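Local structure of pectinesterase A (Erwinia chrysanthemi, 2NTP) at residues Ser233-Trp245 and Ser271-Ser283. The protein hydrolyses the methyl esters of pectin galacturonate units, releasing methanol, and probably starts the maceration and soft rot of plant tissue. Sequence-based numbering, arbitrary orientation.
Sequences SVPAKSYGLGRPW and SMDNHIYGWDKMS. With ADA (alpha-D-galactopyranuronic acid), chain C; ADA (alpha-D-galactopyranuronic acid), chain B.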
# COMPACT_ATOMS: atom_id res chain seq x y z
N SER A 233 9.55 19.91 -7.19
CA SER A 233 10.80 19.30 -7.63
C SER A 233 10.60 17.92 -8.26
O SER A 233 11.50 17.40 -8.92
CB SER A 233 11.82 19.24 -6.49
OG SER A 233 12.14 20.55 -6.06
N VAL A 234 9.42 17.34 -8.06
CA VAL A 234 9.05 16.11 -8.76
C VAL A 234 8.81 16.46 -10.24
O VAL A 234 7.86 17.18 -10.56
CB VAL A 234 7.79 15.45 -8.15
CG1 VAL A 234 7.41 14.19 -8.93
CG2 VAL A 234 8.02 15.10 -6.67
N PRO A 235 9.68 15.97 -11.14
CA PRO A 235 9.64 16.37 -12.54
C PRO A 235 8.37 15.96 -13.28
O PRO A 235 7.69 15.00 -12.91
CB PRO A 235 10.86 15.67 -13.16
CG PRO A 235 11.75 15.36 -11.99
CD PRO A 235 10.79 15.02 -10.89
N ALA A 236 8.05 16.70 -14.34
CA ALA A 236 6.99 16.27 -15.24
C ALA A 236 7.39 14.93 -15.87
O ALA A 236 8.57 14.69 -16.12
CB ALA A 236 6.76 17.31 -16.32
N LYS A 237 6.40 14.07 -16.07
CA LYS A 237 6.59 12.77 -16.75
C LYS A 237 7.66 11.89 -16.08
O LYS A 237 8.48 11.26 -16.77
CB LYS A 237 6.88 12.98 -18.24
CG LYS A 237 5.73 13.67 -18.96
CD LYS A 237 5.94 13.69 -20.47
CE LYS A 237 4.82 14.47 -21.16
NZ LYS A 237 3.47 13.86 -20.98
N SER A 238 7.63 11.85 -14.75
CA SER A 238 8.60 11.09 -13.95
C SER A 238 7.99 9.85 -13.29
O SER A 238 8.73 8.98 -12.81
CB SER A 238 9.23 11.98 -12.87
OG SER A 238 8.24 12.50 -12.00
N TYR A 239 6.66 9.76 -13.28
CA TYR A 239 5.94 8.68 -12.60
C TYR A 239 5.00 7.88 -13.49
O TYR A 239 4.23 8.45 -14.27
CB TYR A 239 5.16 9.23 -11.40
CG TYR A 239 5.94 9.20 -10.12
CD1 TYR A 239 6.85 10.22 -9.80
CD2 TYR A 239 5.79 8.15 -9.22
CE1 TYR A 239 7.57 10.19 -8.62
CE2 TYR A 239 6.51 8.11 -8.04
CZ TYR A 239 7.40 9.13 -7.74
OH TYR A 239 8.11 9.08 -6.57
N GLY A 240 5.07 6.56 -13.38
CA GLY A 240 4.12 5.70 -14.06
C GLY A 240 2.90 5.43 -13.19
O GLY A 240 3.00 5.38 -11.96
N LEU A 241 1.75 5.27 -13.84
CA LEU A 241 0.52 4.89 -13.14
C LEU A 241 0.61 3.47 -12.60
O LEU A 241 0.01 3.15 -11.57
CB LEU A 241 -0.69 5.02 -14.06
CG LEU A 241 -1.11 6.43 -14.48
CD1 LEU A 241 -2.18 6.35 -15.54
CD2 LEU A 241 -1.59 7.23 -13.27
N GLY A 242 1.36 2.62 -13.30
CA GLY A 242 1.49 1.23 -12.91
C GLY A 242 2.45 0.49 -13.81
O GLY A 242 2.69 0.91 -14.94
N ARG A 243 3.01 -0.59 -13.29
CA ARG A 243 3.76 -1.57 -14.08
C ARG A 243 3.37 -2.97 -13.58
O ARG A 243 2.96 -3.13 -12.43
CB ARG A 243 5.27 -1.31 -14.01
CG ARG A 243 5.88 -1.33 -12.61
CD ARG A 243 7.39 -1.08 -12.66
NE ARG A 243 8.00 -1.27 -11.35
CZ ARG A 243 9.31 -1.43 -11.14
NH1 ARG A 243 10.16 -1.42 -12.16
NH2 ARG A 243 9.76 -1.60 -9.90
N PRO A 244 3.47 -4.00 -14.45
CA PRO A 244 2.91 -5.30 -14.07
C PRO A 244 3.86 -6.15 -13.24
O PRO A 244 4.88 -6.62 -13.74
CB PRO A 244 2.65 -5.98 -15.43
CG PRO A 244 3.21 -5.05 -16.49
CD PRO A 244 4.05 -4.02 -15.80
N TRP A 245 3.51 -6.35 -11.96
CA TRP A 245 4.32 -7.19 -11.09
C TRP A 245 3.93 -8.65 -11.22
O TRP A 245 2.80 -9.03 -10.92
CB TRP A 245 4.23 -6.73 -9.63
CG TRP A 245 5.12 -7.50 -8.71
CD1 TRP A 245 6.39 -7.95 -8.97
CD2 TRP A 245 4.82 -7.90 -7.36
NE1 TRP A 245 6.89 -8.62 -7.87
CE2 TRP A 245 5.95 -8.61 -6.88
CE3 TRP A 245 3.70 -7.75 -6.52
CZ2 TRP A 245 6.00 -9.14 -5.58
CZ3 TRP A 245 3.75 -8.29 -5.24
CH2 TRP A 245 4.89 -8.98 -4.78
N SER A 271 -8.00 12.82 -10.50
CA SER A 271 -7.13 13.90 -10.98
C SER A 271 -5.68 13.43 -11.00
O SER A 271 -5.26 12.63 -10.17
CB SER A 271 -7.27 15.17 -10.14
OG SER A 271 -6.80 14.98 -8.83
N MET A 272 -4.92 13.93 -11.97
CA MET A 272 -3.52 13.57 -12.11
C MET A 272 -2.72 14.79 -12.50
O MET A 272 -3.05 15.45 -13.49
CB MET A 272 -3.35 12.50 -13.20
CG MET A 272 -4.06 11.20 -12.92
SD MET A 272 -4.04 10.10 -14.34
CE MET A 272 -4.94 8.72 -13.64
N ASP A 273 -1.69 15.10 -11.73
CA ASP A 273 -0.75 16.15 -12.12
C ASP A 273 0.20 15.65 -13.20
O ASP A 273 0.22 14.45 -13.53
CB ASP A 273 0.02 16.69 -10.91
CG ASP A 273 0.48 18.13 -11.10
OD1 ASP A 273 0.34 18.70 -12.21
OD2 ASP A 273 0.99 18.71 -10.12
N ASN A 274 0.99 16.56 -13.77
CA ASN A 274 1.79 16.23 -14.95
C ASN A 274 3.06 15.43 -14.68
O ASN A 274 3.82 15.18 -15.60
CB ASN A 274 2.09 17.49 -15.80
CG ASN A 274 3.18 18.36 -15.20
OD1 ASN A 274 3.72 18.07 -14.14
ND2 ASN A 274 3.50 19.45 -15.89
N HIS A 275 3.27 15.01 -13.43
CA HIS A 275 4.36 14.06 -13.14
C HIS A 275 4.07 12.69 -13.76
O HIS A 275 4.99 11.89 -13.99
CB HIS A 275 4.63 13.98 -11.63
CG HIS A 275 3.49 13.44 -10.82
ND1 HIS A 275 2.29 14.09 -10.68
CD2 HIS A 275 3.39 12.31 -10.06
CE1 HIS A 275 1.49 13.39 -9.90
NE2 HIS A 275 2.14 12.30 -9.51
N ILE A 276 2.80 12.43 -14.07
CA ILE A 276 2.37 11.17 -14.67
C ILE A 276 2.65 11.14 -16.18
O ILE A 276 2.25 12.07 -16.90
CB ILE A 276 0.85 10.93 -14.42
CG1 ILE A 276 0.53 10.80 -12.92
CG2 ILE A 276 0.35 9.71 -15.21
CD1 ILE A 276 1.30 9.68 -12.18
N TYR A 277 3.33 10.09 -16.64
CA TYR A 277 3.58 9.90 -18.08
C TYR A 277 2.70 8.82 -18.72
O TYR A 277 2.57 8.78 -19.96
CB TYR A 277 5.07 9.63 -18.36
CG TYR A 277 5.64 8.39 -17.70
CD1 TYR A 277 5.37 7.11 -18.21
CD2 TYR A 277 6.46 8.49 -16.58
CE1 TYR A 277 5.90 5.97 -17.60
CE2 TYR A 277 6.99 7.36 -15.96
CZ TYR A 277 6.71 6.11 -16.48
OH TYR A 277 7.23 4.99 -15.87
N GLY A 278 2.11 7.96 -17.90
CA GLY A 278 1.32 6.82 -18.39
C GLY A 278 1.71 5.54 -17.69
O GLY A 278 2.08 5.56 -16.52
N TRP A 279 1.61 4.42 -18.41
CA TRP A 279 1.92 3.11 -17.84
C TRP A 279 3.34 2.67 -18.22
O TRP A 279 3.99 3.31 -19.04
CB TRP A 279 0.91 2.07 -18.36
CG TRP A 279 -0.53 2.42 -18.09
CD1 TRP A 279 -1.42 2.98 -18.97
CD2 TRP A 279 -1.25 2.23 -16.87
NE1 TRP A 279 -2.65 3.14 -18.37
CE2 TRP A 279 -2.57 2.70 -17.08
CE3 TRP A 279 -0.92 1.71 -15.61
CZ2 TRP A 279 -3.56 2.66 -16.08
CZ3 TRP A 279 -1.89 1.67 -14.62
CH2 TRP A 279 -3.20 2.14 -14.86
N ASP A 280 3.82 1.59 -17.61
CA ASP A 280 5.17 1.10 -17.92
C ASP A 280 5.26 -0.42 -17.87
O ASP A 280 4.33 -1.10 -17.42
CB ASP A 280 6.20 1.74 -16.98
CG ASP A 280 7.52 2.06 -17.69
OD1 ASP A 280 7.94 1.31 -18.60
OD2 ASP A 280 8.15 3.08 -17.32
N LYS A 281 6.40 -0.94 -18.34
CA LYS A 281 6.72 -2.36 -18.28
C LYS A 281 7.50 -2.69 -17.01
O LYS A 281 7.96 -1.80 -16.29
CB LYS A 281 7.52 -2.78 -19.52
CG LYS A 281 8.85 -2.06 -19.69
CD LYS A 281 9.52 -2.41 -21.02
CE LYS A 281 10.90 -1.78 -21.10
NZ LYS A 281 11.44 -1.79 -22.49
N MET A 282 7.65 -3.99 -16.74
CA MET A 282 8.42 -4.46 -15.60
C MET A 282 9.05 -5.80 -15.93
O MET A 282 8.47 -6.60 -16.65
CB MET A 282 7.52 -4.60 -14.37
CG MET A 282 8.27 -4.82 -13.06
SD MET A 282 7.15 -4.92 -11.65
CE MET A 282 8.32 -5.09 -10.31
N SER A 283 10.25 -6.02 -15.39
CA SER A 283 11.00 -7.24 -15.68
C SER A 283 11.00 -8.22 -14.51
O SER A 283 10.88 -7.83 -13.35
CB SER A 283 12.44 -6.91 -16.07
OG SER A 283 13.20 -6.54 -14.93
C1 ADA C . 9.10 -7.13 -5.53
C2 ADA C . 9.20 -7.38 -4.02
C3 ADA C . 10.41 -8.26 -3.72
C4 ADA C . 10.34 -9.55 -4.53
C5 ADA C . 10.23 -9.23 -6.02
C6 ADA C . 10.10 -10.48 -6.83
O2 ADA C . 9.33 -6.14 -3.31
O3 ADA C . 10.50 -8.53 -2.31
O4 ADA C . 9.20 -10.34 -4.14
O5 ADA C . 9.09 -8.37 -6.26
O6B ADA C . 9.10 -10.63 -7.56
O6A ADA C . 11.02 -11.33 -6.73
C1 ADA B . 13.15 -0.16 -9.59
C2 ADA B . 13.42 -0.38 -8.10
C3 ADA B . 14.38 -1.55 -7.89
C4 ADA B . 13.95 -2.78 -8.70
C5 ADA B . 13.66 -2.42 -10.16
C6 ADA B . 13.13 -3.63 -10.89
O2 ADA B . 14.00 0.80 -7.54
O3 ADA B . 14.46 -1.88 -6.50
O4 ADA B . 12.76 -3.36 -8.15
O5 ADA B . 12.69 -1.37 -10.20
O6B ADA B . 12.13 -3.49 -11.62
O6A ADA B . 13.71 -4.73 -10.74
O HOH W 1 1.67 13.83 -18.84
O HOH W 2 10.04 -0.65 -15.02
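His275 O takes two backbone N-H groups, from Ser238 at the end of a type II turn and from Tyr239, the next residue. The bond from Tyr239 N to His275 O is 2.8 Å and nearly straight; the one from Ser238 N is weak. Tyr277 N then bonds to Tyr239 O at 3.0 Å. The two bonds of Tyr239 pair it with Ile276 in parallel register. Leu241 N also bonds to Gly278 O at 2.7 Å. The His275 and Tyr239 rings form an offset edge-to-face pair, planes at 69°, with the edge on the His275 side. The Tyr277 ring lies across the backbone of 239-240, with Gly240 CA over its face, 4.0 Å from the ring centroid. Its OH bonds to Asp280 OD2, which steadies the ring. Leu241 lays CB over the six-membered ring of Trp279, 3.7 Å from the centroid, while its CD2 meets Ile276 and Met272.

Further on, Met282 extends fully, CG anti to the backbone N (chi1 -168°). This carries SD and CE between Arg243 and Trp245: CE sits above one guanidinium face, toward its rim, and lies 3.7 Å from Trp245 CD1. Both residues bind substrate. Arg243 NH2 donates to the ring O5 of one galacturonate, and Trp245 NE1 holds carboxylate O6B of another at 3.0 Å. Arg243 NE also pairs with the nucleophile Asp175.

In the parallel beta-helix, strand 239-242 lies between strands 205-210 and 276-278, with Phe301 of strand 300-304 stacked on Trp279.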